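Local coordinates for protein phosphatase 2C (Toxoplasma gondii, PDB 3D8K) that probably removes phosphate from phosphoserine and phosphothreonine residues of proteins, as a manganese-dependent phosphatase of the PP2C family, at residues C[35-40]-C[68-73]; C[55-60]-C[227-232]; C[87-92]-C[171-176]. All blocks are in the same frame, centred on the assembly; numbering follows the deposited sequence.

Contact 1. Residues C[35-40]-C[68-73]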
ATOM      1  N   VAL C  35      34.554   0.952  -1.489  1.00 30.60           N
ATOM      2  CA  VAL C  35      33.201   1.371  -1.191  1.00 27.99           C
ATOM      3  C   VAL C  35      32.430   0.130  -0.759  1.00 26.47           C
ATOM      4  O   VAL C  35      32.691  -0.975  -1.240  1.00 24.44           O
ATOM      5  CB  VAL C  35      32.535   1.966  -2.442  1.00 29.48           C
ATOM      6  CG1 VAL C  35      31.256   2.701  -2.059  1.00 28.52           C
ATOM      7  CG2 VAL C  35      33.510   2.900  -3.153  1.00 29.57           C
ATOM      8  N   VAL C  36      31.484   0.298   0.158  1.00 25.24           N
ATOM      9  CA  VAL C  36      30.716  -0.851   0.610  1.00 23.21           C
ATOM     10  C   VAL C  36      29.228  -0.625   0.652  1.00 21.36           C
ATOM     11  O   VAL C  36      28.757   0.410   1.117  1.00 20.96           O
ATOM     12  CB  VAL C  36      31.189  -1.346   2.002  1.00 20.88           C
ATOM     13  CG1 VAL C  36      32.345  -0.489   2.473  1.00 18.51           C
ATOM     14  CG2 VAL C  36      30.035  -1.362   2.990  1.00 17.04           C
ATOM     15  N   VAL C  37      28.507  -1.603   0.120  1.00 19.15           N
ATOM     16  CA  VAL C  37      27.059  -1.583   0.114  1.00 19.32           C
ATOM     17  C   VAL C  37      26.728  -2.371   1.367  1.00 19.17           C
ATOM     18  O   VAL C  37      26.648  -3.602   1.327  1.00 16.53           O
ATOM     19  CB  VAL C  37      26.480  -2.335  -1.092  1.00 19.29           C
ATOM     20  CG1 VAL C  37      24.967  -2.177  -1.116  1.00 20.22           C
ATOM     21  CG2 VAL C  37      27.094  -1.821  -2.373  1.00 19.48           C
ATOM     22  N   VAL C  38      26.566  -1.662   2.479  1.00 17.94           N
ATOM     23  CA  VAL C  38      26.264  -2.308   3.753  1.00 18.59           C
ATOM     24  C   VAL C  38      24.991  -3.134   3.712  1.00 17.58           C
ATOM     25  O   VAL C  38      24.906  -4.163   4.359  1.00 16.87           O
ATOM     26  CB  VAL C  38      26.110  -1.286   4.882  1.00 19.58           C
ATOM     27  CG1 VAL C  38      26.307  -1.980   6.237  1.00 18.17           C
ATOM     28  CG2 VAL C  38      27.090  -0.142   4.676  1.00 18.99           C
ATOM     29  N   GLU C  39      24.011  -2.682   2.941  1.00 18.18           N
ATOM     30  CA  GLU C  39      22.749  -3.392   2.824  1.00 19.26           C
ATOM     31  C   GLU C  39      21.910  -2.852   1.673  1.00 19.42           C
ATOM     32  O   GLU C  39      21.906  -1.653   1.406  1.00 19.84           O
ATOM     33  CB  GLU C  39      21.965  -3.266   4.134  1.00 21.52           C
ATOM     34  CG  GLU C  39      20.474  -3.553   3.998  1.00 23.47           C
ATOM     35  CD  GLU C  39      20.039  -4.801   4.725  1.00 25.28           C
ATOM     36  OE1 GLU C  39      20.465  -5.896   4.309  1.00 27.89           O
ATOM     37  OE2 GLU C  39      19.269  -4.683   5.705  1.00 23.09           O
ATOM     38  N   GLY C  40      21.200  -3.751   1.005  1.00 20.27           N
ATOM     39  CA  GLY C  40      20.341  -3.383  -0.106  1.00 20.43           C
ATOM     40  C   GLY C  40      19.193  -4.376  -0.170  1.00 21.84           C
ATOM     41  O   GLY C  40      19.284  -5.460   0.426  1.00 22.12           O
ATOM     42  N   GLN C  68      27.442   2.167  -6.920  1.00 25.45           N
ATOM     43  CA  GLN C  68      26.217   2.913  -7.188  1.00 25.62           C
ATOM     44  C   GLN C  68      25.434   2.430  -8.415  1.00 24.62           C
ATOM     45  O   GLN C  68      24.390   2.983  -8.750  1.00 23.93           O
ATOM     46  CB  GLN C  68      26.523   4.410  -7.295  1.00 27.64           C
ATOM     47  CG  GLN C  68      27.493   4.806  -8.394  1.00 32.16           C
ATOM     48  CD  GLN C  68      28.325   6.030  -8.010  1.00 34.94           C
ATOM     49  OE1 GLN C  68      29.127   6.531  -8.808  1.00 35.92           O
ATOM     50  NE2 GLN C  68      28.146   6.505  -6.775  1.00 34.64           N
ATOM     51  N   ASN C  69      25.917   1.378  -9.065  1.00 24.45           N
ATOM     52  CA  ASN C  69      25.243   0.830 -10.237  1.00 24.75           C
ATOM     53  C   ASN C  69      24.892  -0.641 -10.083  1.00 25.54           C
ATOM     54  O   ASN C  69      24.176  -1.197 -10.908  1.00 25.01           O
ATOM     55  CB  ASN C  69      26.123   0.979 -11.479  1.00 25.61           C
ATOM     56  CG  ASN C  69      26.140   2.390 -12.015  1.00 28.77           C
ATOM     57  OD1 ASN C  69      25.115   2.908 -12.454  1.00 28.67           O
ATOM     58  ND2 ASN C  69      27.307   3.025 -11.979  1.00 31.27           N
ATOM     59  N   VAL C  70      25.388  -1.278  -9.029  1.00 26.75           N
ATOM     60  CA  VAL C  70      25.140  -2.698  -8.861  1.00 27.88           C
ATOM     61  C   VAL C  70      23.691  -3.132  -8.608  1.00 29.36           C
ATOM     62  O   VAL C  70      23.235  -4.140  -9.167  1.00 29.82           O
ATOM     63  CB  VAL C  70      26.060  -3.297  -7.778  1.00 26.47           C
ATOM     64  CG1 VAL C  70      25.674  -2.792  -6.401  1.00 26.47           C
ATOM     65  CG2 VAL C  70      26.003  -4.810  -7.864  1.00 24.76           C
HETATM   66  N   MSE C  71      22.965  -2.388  -7.779  1.00 30.07           N
HETATM   67  CA  MSE C  71      21.578  -2.739  -7.508  1.00 31.22           C
HETATM   68  C   MSE C  71      20.719  -2.592  -8.785  1.00 30.91           C
HETATM   69  O   MSE C  71      19.621  -3.160  -8.880  1.00 29.94           O
HETATM   70  CB  MSE C  71      21.041  -1.878  -6.366  1.00 33.63           C
HETATM   71  CG  MSE C  71      21.745  -2.116  -5.031  1.00 39.27           C
HETATM   72 SE   MSE C  71      21.485  -3.944  -4.343  1.00 48.97          SE
HETATM   73  CE  MSE C  71      23.382  -4.411  -4.296  1.00 45.18           C
ATOM     74  N   ASN C  72      21.228  -1.845  -9.770  1.00 29.14           N
ATOM     75  CA  ASN C  72      20.518  -1.681 -11.041  1.00 27.47           C
ATOM     76  C   ASN C  72      20.548  -3.032 -11.742  1.00 26.36           C
ATOM     77  O   ASN C  72      19.533  -3.519 -12.232  1.00 27.04           O
ATOM     78  CB  ASN C  72      21.217  -0.662 -11.947  1.00 29.52           C
ATOM     79  CG  ASN C  72      20.870   0.773 -11.605  1.00 30.26           C
ATOM     80  OD1 ASN C  72      21.521   1.714 -12.083  1.00 28.48           O
ATOM     81  ND2 ASN C  72      19.842   0.952 -10.783  1.00 28.19           N
ATOM     82  N   TYR C  73      21.730  -3.629 -11.797  1.00 23.13           N
ATOM     83  CA  TYR C  73      21.880  -4.912 -12.440  1.00 21.90           C
ATOM     84  C   TYR C  73      21.260  -6.024 -11.607  1.00 21.96           C
ATOM     85  O   TYR C  73      20.535  -6.860 -12.131  1.00 19.66           O
ATOM     86  CB  TYR C  73      23.358  -5.194 -12.694  1.00 22.30           C
ATOM     87  CG  TYR C  73      23.979  -4.215 -13.666  1.00 24.09           C
ATOM     88  CD1 TYR C  73      24.217  -2.888 -13.294  1.00 23.44           C
ATOM     89  CD2 TYR C  73      24.286  -4.601 -14.978  1.00 24.04           C
ATOM     90  CE1 TYR C  73      24.740  -1.971 -14.201  1.00 22.57           C
ATOM     91  CE2 TYR C  73      24.810  -3.689 -15.892  1.00 22.69           C
ATOM     92  CZ  TYR C  73      25.033  -2.379 -15.494  1.00 22.53           C
ATOM     93  OH  TYR C  73      25.554  -1.476 -16.382  1.00 23.61           O
TER
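The two methyls of Val37, on strand 35-41, meet different residues of helix 61-74. CG1 lies 4.2 Å from the terminal CE of Met71, a selenomethionine, and CG2 lies 4.4 Å from CG1 of Val70. The valine torsion accounts for this division: CG1 stands opposite the backbone N (chi1 -175°), which places CG2 opposite the carbonyl carbon, and the two branches spread along the helix. Met71 arrives by a bent path. Its chain folds at chi2 (-64°) and again at chi3, bringing CE round to Val37, and the two side chains pass each other in opposite senses. The Met71 side chain also lies beside the strand backbone where Gly40 has no side chain, with SE 4.4 Å from Gly40 CA.

All four residues are buried. The segments share 125 Å², and their axes stay 10.0 Å apart, an ordinary spacing for a helix on a sheet, filled by side chains. Val50 and Ala52 of the adjoining strand 48-55 touch Met71 and Val37 respectively, while Met92 of helix 82-97 packs on Val70. The axes of the two segments make 50°; the arrangement is a helix-on-sheet layer of the PP2C alpha-beta-beta-alpha sandwich.

Contact 2. Residues C[55-60]-C[227-232]; sequences DGFQGR and TRAFGS
Phe57 reaches across from loop 55-60 to loop 227-232 and supplies the largest share of the buried surface, 62 of 116 Å². It makes contact with its rim: both Ala229 and Ser232 lie at the ring edge, close to the ring plane, and the two faces are not used across this pair of segments. The methyl of Ala229 lies outside the rim, beside the CE1-CZ bond of Phe57, with CB equally far (3.7 Å) from both atoms. This is an apolar contact of ordinary length, and it is the sounder half of the arrangement.

Ser232 is modelled beside the neighbouring part of the rim, on the CE2 side. Its hydroxyl is placed too near the ring carbons for its approach to be relied on.

The second loop has further holds of its own. The carbonyl of Ala229 accepts a hydrogen bond from Lys236, and backbone bonds tie Ala229 to Ser249 and Phe230 to Ser105. On the other side of the contact, Phe57 belongs to the turn between strand 48-55 and helix 61-74, two residues after Asp55.

Two irregular connections, 167 residues apart in sequence, are thus joined by one aromatic edge. The first of them begins Asp55-Gly56, directly after strand 48-55. By its sequence and place in the fold it probably corresponds to the Asp-Gly motif of the PP2C family, whose aspartate binds metal in related phosphatases.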
ATOM      1  N   ASP C  55      36.730  -3.086  -3.673  1.00 19.45           N
ATOM      2  CA  ASP C  55      38.051  -2.583  -3.330  1.00 22.54           C
ATOM      3  C   ASP C  55      38.800  -2.261  -4.620  1.00 22.78           C
ATOM      4  O   ASP C  55      39.210  -3.161  -5.356  1.00 21.89           O
ATOM      5  CB  ASP C  55      38.805  -3.627  -2.494  1.00 25.07           C
ATOM      6  CG  ASP C  55      40.166  -3.143  -2.060  1.00 28.24           C
ATOM      7  OD1 ASP C  55      40.276  -1.946  -1.707  1.00 31.68           O
ATOM      8  OD2 ASP C  55      41.120  -3.951  -2.064  1.00 31.15           O
ATOM      9  N   GLY C  56      38.975  -0.970  -4.885  1.00 23.63           N
ATOM     10  CA  GLY C  56      39.635  -0.550  -6.111  1.00 27.26           C
ATOM     11  C   GLY C  56      41.135  -0.316  -6.090  1.00 29.98           C
ATOM     12  O   GLY C  56      41.675   0.229  -5.127  1.00 30.78           O
ATOM     13  N   PHE C  57      41.827  -0.736  -7.147  1.00 32.13           N
ATOM     14  CA  PHE C  57      43.262  -0.505  -7.192  1.00 34.01           C
ATOM     15  C   PHE C  57      43.602   0.794  -7.900  1.00 36.32           C
ATOM     16  O   PHE C  57      43.234   1.026  -9.060  1.00 33.90           O
ATOM     17  CB  PHE C  57      44.035  -1.665  -7.820  1.00 32.20           C
ATOM     18  CG  PHE C  57      43.288  -2.419  -8.863  1.00 32.37           C
ATOM     19  CD1 PHE C  57      42.284  -3.320  -8.507  1.00 30.87           C
ATOM     20  CD2 PHE C  57      43.648  -2.303 -10.202  1.00 31.57           C
ATOM     21  CE1 PHE C  57      41.656  -4.105  -9.463  1.00 30.29           C
ATOM     22  CE2 PHE C  57      43.029  -3.080 -11.170  1.00 32.01           C
ATOM     23  CZ  PHE C  57      42.030  -3.987 -10.803  1.00 32.06           C
ATOM     24  N   GLN C  58      44.304   1.638  -7.147  1.00 40.07           N
ATOM     25  CA  GLN C  58      44.718   2.959  -7.576  1.00 42.81           C
ATOM     26  C   GLN C  58      43.643   3.680  -8.371  1.00 43.13           C
ATOM     27  O   GLN C  58      43.681   3.791  -9.605  1.00 42.86           O
ATOM     28  CB  GLN C  58      46.055   2.858  -8.298  1.00 45.50           C
ATOM     29  CG  GLN C  58      47.156   2.440  -7.318  1.00 48.79           C
ATOM     30  CD  GLN C  58      46.903   2.959  -5.886  1.00 50.93           C
ATOM     31  OE1 GLN C  58      45.946   2.542  -5.220  1.00 51.35           O
ATOM     32  NE2 GLN C  58      47.758   3.869  -5.418  1.00 50.49           N
ATOM     33  N   GLY C  59      42.678   4.167  -7.592  1.00 42.28           N
ATOM     34  CA  GLY C  59      41.537   4.874  -8.118  1.00 41.76           C
ATOM     35  C   GLY C  59      40.276   4.379  -7.428  1.00 41.27           C
ATOM     36  O   GLY C  59      40.128   3.178  -7.172  1.00 40.31           O
ATOM     37  N   ARG C  60      39.366   5.298  -7.117  1.00 38.88           N
ATOM     38  CA  ARG C  60      38.124   4.921  -6.467  1.00 36.22           C
ATOM     39  C   ARG C  60      36.969   4.931  -7.466  1.00 35.60           C
ATOM     40  O   ARG C  60      35.890   4.417  -7.173  1.00 35.92           O
ATOM     41  CB  ARG C  60      37.815   5.879  -5.321  1.00 35.76           C
ATOM     42  CG  ARG C  60      36.645   5.433  -4.478  1.00 36.08           C
ATOM     43  CD  ARG C  60      36.393   6.362  -3.308  1.00 37.11           C
ATOM     44  NE  ARG C  60      35.693   7.580  -3.705  1.00 37.98           N
ATOM     45  CZ  ARG C  60      35.256   8.503  -2.852  1.00 36.13           C
ATOM     46  NH1 ARG C  60      35.448   8.346  -1.550  1.00 35.09           N
ATOM     47  NH2 ARG C  60      34.627   9.582  -3.300  1.00 35.05           N
ATOM     48  N   THR C 227      44.106 -11.591  -9.817  1.00 19.58           N
ATOM     49  CA  THR C 227      43.883 -12.280 -11.081  1.00 16.79           C
ATOM     50  C   THR C 227      42.452 -12.113 -11.594  1.00 17.52           C
ATOM     51  O   THR C 227      42.120 -12.500 -12.718  1.00 14.71           O
ATOM     52  CB  THR C 227      44.238 -13.774 -10.944  1.00 15.82           C
ATOM     53  OG1 THR C 227      43.438 -14.358  -9.918  1.00 13.12           O
ATOM     54  CG2 THR C 227      45.710 -13.948 -10.568  1.00 14.53           C
ATOM     55  N   ARG C 228      41.603 -11.522 -10.763  1.00 17.33           N
ATOM     56  CA  ARG C 228      40.217 -11.293 -11.134  1.00 16.96           C
ATOM     57  C   ARG C 228      39.754  -9.936 -10.648  1.00 17.30           C
ATOM     58  O   ARG C 228      40.000  -9.553  -9.500  1.00 17.14           O
ATOM     59  CB  ARG C 228      39.332 -12.402 -10.584  1.00 16.89           C
ATOM     60  CG  ARG C 228      39.557 -13.719 -11.309  1.00 17.30           C
ATOM     61  CD  ARG C 228      38.596 -14.770 -10.847  1.00 19.62           C
ATOM     62  NE  ARG C 228      38.700 -15.995 -11.622  1.00 23.63           N
ATOM     63  CZ  ARG C 228      37.963 -17.081 -11.405  1.00 26.52           C
ATOM     64  NH1 ARG C 228      37.071 -17.097 -10.427  1.00 27.67           N
ATOM     65  NH2 ARG C 228      38.105 -18.146 -12.182  1.00 30.14           N
ATOM     66  N   ALA C 229      39.108  -9.193 -11.541  1.00 17.57           N
ATOM     67  CA  ALA C 229      38.642  -7.861 -11.196  1.00 18.60           C
ATOM     68  C   ALA C 229      37.724  -7.274 -12.264  1.00 19.47           C
ATOM     69  O   ALA C 229      37.508  -7.896 -13.303  1.00 20.37           O
ATOM     70  CB  ALA C 229      39.848  -6.952 -10.967  1.00 16.22           C
ATOM     71  N   PHE C 230      37.195  -6.076 -11.997  1.00 20.79           N
ATOM     72  CA  PHE C 230      36.297  -5.383 -12.924  1.00 20.79           C
ATOM     73  C   PHE C 230      36.961  -4.436 -13.930  1.00 21.66           C
ATOM     74  O   PHE C 230      36.539  -4.378 -15.081  1.00 24.13           O
ATOM     75  CB  PHE C 230      35.217  -4.610 -12.165  1.00 16.20           C
ATOM     76  CG  PHE C 230      33.977  -5.409 -11.902  1.00 14.64           C
ATOM     77  CD1 PHE C 230      33.628  -5.767 -10.601  1.00 12.38           C
ATOM     78  CD2 PHE C 230      33.145  -5.792 -12.950  1.00 12.95           C
ATOM     79  CE1 PHE C 230      32.481  -6.487 -10.346  1.00  8.74           C
ATOM     80  CE2 PHE C 230      31.989  -6.517 -12.704  1.00 12.03           C
ATOM     81  CZ  PHE C 230      31.656  -6.864 -11.391  1.00 11.72           C
ATOM     82  N   GLY C 231      37.972  -3.680 -13.527  1.00 20.52           N
ATOM     83  CA  GLY C 231      38.598  -2.799 -14.505  1.00 21.16           C
ATOM     84  C   GLY C 231      39.642  -3.481 -15.395  1.00 20.82           C
ATOM     85  O   GLY C 231      39.334  -4.436 -16.139  1.00 18.45           O
ATOM     86  N   SER C 232      40.873  -2.971 -15.309  1.00 18.41           N
ATOM     87  CA  SER C 232      42.027  -3.476 -16.050  1.00 19.00           C
ATOM     88  C   SER C 232      41.669  -4.068 -17.405  1.00 17.66           C
ATOM     89  O   SER C 232      41.830  -5.267 -17.617  1.00 18.32           O
ATOM     90  CB  SER C 232      42.749  -4.522 -15.197  1.00 20.27           C
ATOM     91  OG  SER C 232      42.746  -4.139 -13.833  1.00 22.12           O
TER

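Contact 3. Residues C[87-92]-C[171-176]; sequences RQFERM and ASLGNS. With SO4 (sulfate ion), chain H.
Phe89 of helix 82-97 packs against Ala171 and Leu173 of strand 165-173, an outer helix laid on one sheet of the alpha-beta-beta-alpha sandwich of PP2C phosphatases.

The contact between the segments is apolar. Ala171 and Leu173 are two residues apart on the strand, so both point toward the helix, whereas Ser172 between them points away. The Ala171 methyl approaches the phenylalanine ring obliquely, with CB 3.9 Å from CE1. Leu173 instead comes to the ring edge, close to its plane: its first torsion (chi1 -176°) carries CG away from the backbone N and brings CD2 to 3.9 Å from Phe89 CE2. Ile109 of strand 106-115 touches both Phe89 and Ala171, and the Phe230 ring meets that of Phe89 with their planes about 20° apart.

Polar and ionic interactions lie on another side of the helix. Arg91, extended from CG to NE, carries its guanidinium to a sulfate that probably came from the crystallisation liquor. Arg78, and Arg156 of the second subunit, also bond this ion through NE, so it gathers positive groups at a subunit boundary. From Arg91, NH1 donates to sulfate O3 over 2.8 Å at a bent 134°, and NH2 adds a weak bond to that same oxygen. The straighter bond is longer: Arg91 NH2 reaches sulfate O1 over 3.2 Å, with 172° at the hydrogen.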
ATOM      1  N   ARG C  87      26.010 -13.828 -15.148  1.00 23.58           N
ATOM      2  CA  ARG C  87      25.544 -13.084 -16.310  1.00 24.52           C
ATOM      3  C   ARG C  87      25.517 -11.586 -16.076  1.00 25.27           C
ATOM      4  O   ARG C  87      25.840 -10.804 -16.965  1.00 25.87           O
ATOM      5  CB  ARG C  87      24.151 -13.562 -16.694  1.00 23.72           C
ATOM      6  CG  ARG C  87      23.545 -12.814 -17.843  1.00 23.94           C
ATOM      7  CD  ARG C  87      22.077 -13.153 -17.987  1.00 25.78           C
ATOM      8  NE  ARG C  87      21.875 -14.528 -18.423  1.00 26.83           N
ATOM      9  CZ  ARG C  87      22.219 -14.980 -19.619  1.00 28.28           C
ATOM     10  NH1 ARG C  87      22.783 -14.161 -20.497  1.00 27.32           N
ATOM     11  NH2 ARG C  87      21.988 -16.249 -19.937  1.00 29.90           N
ATOM     12  N   GLN C  88      25.139 -11.186 -14.872  1.00 26.38           N
ATOM     13  CA  GLN C  88      25.066  -9.771 -14.545  1.00 27.04           C
ATOM     14  C   GLN C  88      26.478  -9.199 -14.418  1.00 27.69           C
ATOM     15  O   GLN C  88      26.726  -8.035 -14.762  1.00 27.30           O
ATOM     16  CB  GLN C  88      24.281  -9.587 -13.249  1.00 25.89           C
ATOM     17  CG  GLN C  88      23.246  -8.482 -13.309  1.00 25.68           C
ATOM     18  CD  GLN C  88      22.351  -8.566 -14.537  1.00 24.42           C
ATOM     19  OE1 GLN C  88      21.811  -9.623 -14.863  1.00 25.01           O
ATOM     20  NE2 GLN C  88      22.177  -7.442 -15.213  1.00 24.00           N
ATOM     21  N   PHE C  89      27.399 -10.019 -13.922  1.00 28.05           N
ATOM     22  CA  PHE C  89      28.777  -9.576 -13.786  1.00 28.45           C
ATOM     23  C   PHE C  89      29.271  -9.227 -15.175  1.00 28.20           C
ATOM     24  O   PHE C  89      30.055  -8.298 -15.345  1.00 27.78           O
ATOM     25  CB  PHE C  89      29.652 -10.681 -13.196  1.00 28.70           C
ATOM     26  CG  PHE C  89      29.821 -10.592 -11.715  1.00 30.07           C
ATOM     27  CD1 PHE C  89      28.743 -10.827 -10.860  1.00 30.35           C
ATOM     28  CD2 PHE C  89      31.057 -10.235 -11.163  1.00 30.71           C
ATOM     29  CE1 PHE C  89      28.886 -10.705  -9.471  1.00 30.76           C
ATOM     30  CE2 PHE C  89      31.215 -10.110  -9.776  1.00 30.59           C
ATOM     31  CZ  PHE C  89      30.124 -10.345  -8.928  1.00 30.08           C
ATOM     32  N   GLU C  90      28.790  -9.978 -16.164  1.00 28.32           N
ATOM     33  CA  GLU C  90      29.175  -9.768 -17.550  1.00 28.81           C
ATOM     34  C   GLU C  90      28.767  -8.373 -17.985  1.00 27.18           C
ATOM     35  O   GLU C  90      29.602  -7.564 -18.391  1.00 26.51           O
ATOM     36  CB  GLU C  90      28.505 -10.815 -18.446  1.00 32.53           C
ATOM     37  CG  GLU C  90      28.769 -10.638 -19.954  1.00 37.29           C
ATOM     38  CD  GLU C  90      27.827  -9.633 -20.618  1.00 39.46           C
ATOM     39  OE1 GLU C  90      28.078  -9.248 -21.780  1.00 40.50           O
ATOM     40  OE2 GLU C  90      26.827  -9.234 -19.984  1.00 40.93           O
ATOM     41  N   ARG C  91      27.473  -8.105 -17.882  1.00 25.05           N
ATOM     42  CA  ARG C  91      26.909  -6.823 -18.258  1.00 24.81           C
ATOM     43  C   ARG C  91      27.616  -5.679 -17.557  1.00 25.73           C
ATOM     44  O   ARG C  91      28.032  -4.719 -18.194  1.00 24.99           O
ATOM     45  CB  ARG C  91      25.421  -6.790 -17.920  1.00 23.10           C
ATOM     46  CG  ARG C  91      24.659  -7.881 -18.610  1.00 21.72           C
ATOM     47  CD  ARG C  91      23.179  -7.775 -18.409  1.00 19.92           C
ATOM     48  NE  ARG C  91      22.508  -8.752 -19.254  1.00 20.88           N
ATOM     49  CZ  ARG C  91      21.193  -8.927 -19.304  1.00 20.97           C
ATOM     50  NH1 ARG C  91      20.391  -8.185 -18.552  1.00 18.49           N
ATOM     51  NH2 ARG C  91      20.684  -9.849 -20.109  1.00 21.80           N
HETATM   52  N   MSE C  92      27.744  -5.785 -16.240  1.00 27.85           N
HETATM   53  CA  MSE C  92      28.398  -4.744 -15.470  1.00 28.79           C
HETATM   54  C   MSE C  92      29.786  -4.478 -16.025  1.00 26.51           C
HETATM   55  O   MSE C  92      30.087  -3.360 -16.431  1.00 25.98           O
HETATM   56  CB  MSE C  92      28.506  -5.148 -14.003  1.00 35.02           C
HETATM   57  CG  MSE C  92      27.180  -5.278 -13.290  1.00 42.61           C
HETATM   58 SE   MSE C  92      27.464  -5.793 -11.424  1.00 53.73          SE
HETATM   59  CE  MSE C  92      28.251  -4.059 -10.918  1.00 48.13           C
ATOM     60  N   ALA C 171      29.385 -14.112  -4.218  1.00 14.41           N
ATOM     61  CA  ALA C 171      29.901 -13.879  -5.560  1.00 14.81           C
ATOM     62  C   ALA C 171      31.215 -13.157  -5.356  1.00 15.32           C
ATOM     63  O   ALA C 171      31.224 -11.941  -5.238  1.00 15.81           O
ATOM     64  CB  ALA C 171      28.946 -13.003  -6.355  1.00 12.14           C
ATOM     65  N   SER C 172      32.313 -13.905  -5.289  1.00 17.20           N
ATOM     66  CA  SER C 172      33.630 -13.301  -5.087  1.00 19.89           C
ATOM     67  C   SER C 172      34.424 -13.139  -6.379  1.00 19.85           C
ATOM     68  O   SER C 172      34.446 -14.023  -7.232  1.00 18.63           O
ATOM     69  CB  SER C 172      34.464 -14.118  -4.088  1.00 22.60           C
ATOM     70  OG  SER C 172      35.138 -15.197  -4.723  1.00 26.26           O
ATOM     71  N   LEU C 173      35.094 -11.998  -6.490  1.00 20.63           N
ATOM     72  CA  LEU C 173      35.906 -11.673  -7.655  1.00 20.41           C
ATOM     73  C   LEU C 173      37.007 -10.736  -7.200  1.00 19.15           C
ATOM     74  O   LEU C 173      36.831  -9.523  -7.203  1.00 19.81           O
ATOM     75  CB  LEU C 173      35.052 -10.968  -8.716  1.00 22.12           C
ATOM     76  CG  LEU C 173      35.743 -10.642 -10.037  1.00 23.11           C
ATOM     77  CD1 LEU C 173      35.913 -11.919 -10.856  1.00 24.44           C
ATOM     78  CD2 LEU C 173      34.913  -9.647 -10.800  1.00 23.32           C
ATOM     79  N   GLY C 174      38.141 -11.293  -6.803  1.00 18.36           N
ATOM     80  CA  GLY C 174      39.232 -10.450  -6.355  1.00 18.72           C
ATOM     81  C   GLY C 174      39.892 -10.998  -5.113  1.00 20.58           C
ATOM     82  O   GLY C 174      39.793 -12.189  -4.818  1.00 21.74           O
ATOM     83  N   ASN C 175      40.550 -10.125  -4.365  1.00 21.66           N
ATOM     84  CA  ASN C 175      41.252 -10.545  -3.168  1.00 22.94           C
ATOM     85  C   ASN C 175      40.526 -10.288  -1.852  1.00 23.78           C
ATOM     86  O   ASN C 175      41.138 -10.359  -0.789  1.00 24.60           O
ATOM     87  CB  ASN C 175      42.634  -9.891  -3.129  1.00 22.40           C
ATOM     88  CG  ASN C 175      42.568  -8.373  -3.224  1.00 24.37           C
ATOM     89  OD1 ASN C 175      41.500  -7.788  -3.436  1.00 23.92           O
ATOM     90  ND2 ASN C 175      43.716  -7.727  -3.073  1.00 25.04           N
ATOM     91  N   SER C 176      39.236  -9.987  -1.898  1.00 24.16           N
ATOM     92  CA  SER C 176      38.513  -9.765  -0.650  1.00 24.37           C
ATOM     93  C   SER C 176      38.188 -11.120  -0.049  1.00 24.70           C
ATOM     94  O   SER C 176      38.223 -12.141  -0.744  1.00 23.26           O
ATOM     95  CB  SER C 176      37.230  -8.966  -0.883  1.00 24.98           C
ATOM     96  OG  SER C 176      37.524  -7.595  -1.095  1.00 24.93           O
TER
HETATM   97  S   SO4 H 454      17.022 -10.029 -18.982  1.00 62.54           S
HETATM   98  O1  SO4 H 454      17.535 -10.580 -20.242  1.00 62.53           O
HETATM   99  O2  SO4 H 454      16.036 -10.947 -18.408  1.00 62.43           O
HETATM  100  O3  SO4 H 454      18.139  -9.849 -18.049  1.00 63.17           O
HETATM  101  O4  SO4 H 454      16.365  -8.739 -19.222  1.00 61.88           O

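Contacts 1 and 3 meet through buried residues alone and are wholly apolar between their segments. In contact 2 Ala229 and Ser232 are buried but Phe57 keeps some exposure, and an aromatic edge is paired with a methyl and a serine whose exact approach is doubtful. Contacts 1 and 3 each set a helix on the same six-stranded sheet, using strands 35-41 and 165-173; helices 61-74 and 82-97 are consecutive and pack together, for example through Tyr73 against Gln88. Contact 2 joins two loops, yet it abuts contact 3 through Arg228 and Leu173, the centres being about 11 Å apart, and touches contact 1, where Arg60 packs on Val35. Charged chemistry enters where Arg91 binds sulfate.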